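TSSL1 (Pseudomonas aeruginosa, PDB 4B62) probably tethers the type VI secretion system to the cell wall, this chain being its periplasmic, OmpA-like peptidoglycan-binding module. Local coordinates at residues E130-N135 against N144-I149. Residues are numbered along the deposited sequence; the frame is centred on the assembly and turned at random.
Sequences EPVATN and NRRVEI
The side-chain amide of Asn144 holds the loop 130-135 through four hydrogen bonds. Asn144 OD1 accepts from two successive backbone amides, Val132 N at 2.8 Å and Ala133 N at 3.0 Å. Its ND2 gives both hydrogens in the plane of its own amide. One goes to the backbone oxygen of Ala133, 2.9 Å from Asn144 ND2, and the other to the side-chain oxygen OD1 of Asn135. Both bonds are nearly straight at 164°, yet each donor sits above the plane of the carbonyl it meets. The two asparagine amides are turned 65° against each other. CG of Asn144 is anti to the carbonyl carbon (chi1 -75°), which carries the buried amide into the curve of the loop.

Arg146 makes the second set of polar contacts. Arg146 NH2 donates to Glu130 O at 2.8 Å, close to the guanidinium plane. A weak bond from NH1 reaches the same oxygen. NH1 also donates to Asn144 O. Along the edge formed by NE and NH2, Arg146 grips the single oxygen OE2 of Glu148 side-on in a salt bridge. Arg146 NE lies 2.9 Å from Glu148 OE2. These bonds fix the rotation of the guanidinium. The Glu130 carboxylate turns instead to Arg126 in a salt bridge.

The remaining contact is mainly van der Waals, made by Val132. Val132 CG1 lies over one face of the Arg146 guanidinium, toward its rim, 3.5 Å from Arg146 NH2. Val132 CG2 lies beside Asn144 OD1.

Arg145 takes no part; its guanidinium pairs with Asp45 and Asp84 in salt bridges. Asn144 and Arg146 belong to the NRRVEI sequence, a signature of OmpA-like peptidoglycan-binding domains; here they tie the loop before helix 138-144 to the start of the final strand, 146-152.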
loop_
_atom_site.group_PDB
_atom_site.type_symbol
_atom_site.label_atom_id
_atom_site.label_comp_id
_atom_site.label_asym_id
_atom_site.label_seq_id
_atom_site.Cartn_x
_atom_site.Cartn_y
_atom_site.Cartn_z
ATOM N N GLU A 130 -2.895 1.598 13.881
ATOM C CA GLU A 130 -1.504 1.248 13.683
ATOM C C GLU A 130 -0.729 2.421 13.068
ATOM O O GLU A 130 -0.186 2.325 11.969
ATOM C CB GLU A 130 -1.408 -0.005 12.814
ATOM C CG GLU A 130 -1.967 -1.215 13.545
ATOM C CD GLU A 130 -1.870 -2.528 12.794
ATOM O OE1 GLU A 130 -1.317 -2.563 11.668
ATOM O OE2 GLU A 130 -2.345 -3.538 13.376
ATOM N N PRO A 131 -0.676 3.550 13.793
ATOM C CA PRO A 131 0.095 4.682 13.282
ATOM C C PRO A 131 1.598 4.420 13.255
ATOM O O PRO A 131 2.122 3.673 14.090
ATOM C CB PRO A 131 -0.192 5.789 14.294
ATOM C CG PRO A 131 -0.504 5.061 15.556
ATOM C CD PRO A 131 -1.245 3.827 15.123
ATOM N N VAL A 132 2.280 5.078 12.324
ATOM C CA VAL A 132 3.746 5.118 12.255
ATOM C C VAL A 132 4.314 6.513 12.544
ATOM O O VAL A 132 5.521 6.694 12.586
ATOM C CB VAL A 132 4.295 4.591 10.912
ATOM C CG1 VAL A 132 4.056 3.091 10.816
ATOM C CG2 VAL A 132 3.675 5.316 9.728
ATOM N N ALA A 133 3.403 7.465 12.728
ATOM C CA ALA A 133 3.732 8.858 12.941
ATOM C C ALA A 133 2.687 9.480 13.838
ATOM O O ALA A 133 1.620 8.917 14.075
ATOM C CB ALA A 133 3.727 9.573 11.596
ATOM N N THR A 134 2.978 10.671 14.334
ATOM C CA THR A 134 1.937 11.471 14.980
ATOM C C THR A 134 0.814 11.856 14.017
ATOM O O THR A 134 1.058 12.079 12.827
ATOM C CB THR A 134 2.514 12.749 15.617
ATOM O OG1 THR A 134 1.492 13.446 16.332
ATOM C CG2 THR A 134 3.137 13.678 14.576
ATOM N N ASN A 135 -0.403 11.933 14.550
ATOM C CA ASN A 135 -1.518 12.557 13.850
ATOM C C ASN A 135 -1.668 14.045 14.182
ATOM O O ASN A 135 -2.620 14.692 13.719
ATOM C CB ASN A 135 -2.823 11.814 14.125
ATOM C CG ASN A 135 -2.909 10.505 13.367
ATOM O OD1 ASN A 135 -2.783 10.484 12.151
ATOM N ND2 ASN A 135 -3.128 9.403 14.083
ATOM N N ASN A 144 0.697 8.503 8.029
ATOM C CA ASN A 144 -0.175 7.441 8.559
ATOM C C ASN A 144 -1.137 6.887 7.525
ATOM O O ASN A 144 -1.397 5.680 7.499
ATOM C CB ASN A 144 -0.948 7.903 9.783
ATOM C CG ASN A 144 -0.069 7.975 11.019
ATOM O OD1 ASN A 144 0.910 7.255 11.110
ATOM N ND2 ASN A 144 -0.408 8.857 11.957
ATOM N N ARG A 145 -1.650 7.766 6.658
ATOM C CA ARG A 145 -2.500 7.344 5.542
ATOM C C ARG A 145 -1.610 6.629 4.536
ATOM O O ARG A 145 -0.791 7.257 3.865
ATOM C CB ARG A 145 -3.186 8.540 4.860
ATOM C CG ARG A 145 -4.070 9.389 5.740
ATOM C CD ARG A 145 -4.901 10.379 4.959
ATOM N NE ARG A 145 -4.115 11.270 4.115
ATOM C CZ ARG A 145 -3.596 12.431 4.495
ATOM N NH1 ARG A 145 -3.745 12.883 5.724
ATOM N NH2 ARG A 145 -2.905 13.146 3.617
ATOM N N ARG A 146 -1.744 5.309 4.435
ATOM C CA ARG A 146 -0.777 4.524 3.695
ATOM C C ARG A 146 -1.307 3.124 3.459
ATOM O O ARG A 146 -2.255 2.677 4.128
ATOM C CB ARG A 146 0.542 4.421 4.481
ATOM C CG ARG A 146 0.471 3.468 5.671
ATOM C CD ARG A 146 1.593 3.689 6.651
ATOM N NE ARG A 146 1.645 2.650 7.669
ATOM C CZ ARG A 146 0.936 2.627 8.795
ATOM N NH1 ARG A 146 0.115 3.616 9.147
ATOM N NH2 ARG A 146 1.100 1.580 9.613
ATOM N N VAL A 147 -0.668 2.432 2.525
ATOM C CA VAL A 147 -0.767 0.982 2.456
ATOM C C VAL A 147 0.616 0.390 2.739
ATOM O O VAL A 147 1.651 0.996 2.425
ATOM C CB VAL A 147 -1.313 0.454 1.100
ATOM C CG1 VAL A 147 -2.742 0.926 0.902
ATOM C CG2 VAL A 147 -0.445 0.863 -0.074
ATOM N N GLU A 148 0.610 -0.792 3.360
ATOM C CA GLU A 148 1.804 -1.591 3.527
ATOM C C GLU A 148 1.580 -2.877 2.762
ATOM O O GLU A 148 0.644 -3.629 3.054
ATOM C CB GLU A 148 2.101 -1.853 5.008
ATOM C CG GLU A 148 2.466 -0.592 5.778
ATOM C CD GLU A 148 2.935 -0.829 7.215
ATOM O OE1 GLU A 148 3.140 -2.010 7.605
ATOM O OE2 GLU A 148 3.100 0.185 7.949
ATOM N N ILE A 149 2.439 -3.117 1.780
ATOM C CA ILE A 149 2.346 -4.283 0.916
ATOM C C ILE A 149 3.450 -5.260 1.349
ATOM O O ILE A 149 4.635 -4.986 1.174
ATOM C CB ILE A 149 2.536 -3.903 -0.562
ATOM C CG1 ILE A 149 1.485 -2.876 -0.987
ATOM C CG2 ILE A 149 2.457 -5.131 -1.461
ATOM C CD1 ILE A 149 1.767 -2.208 -2.318
#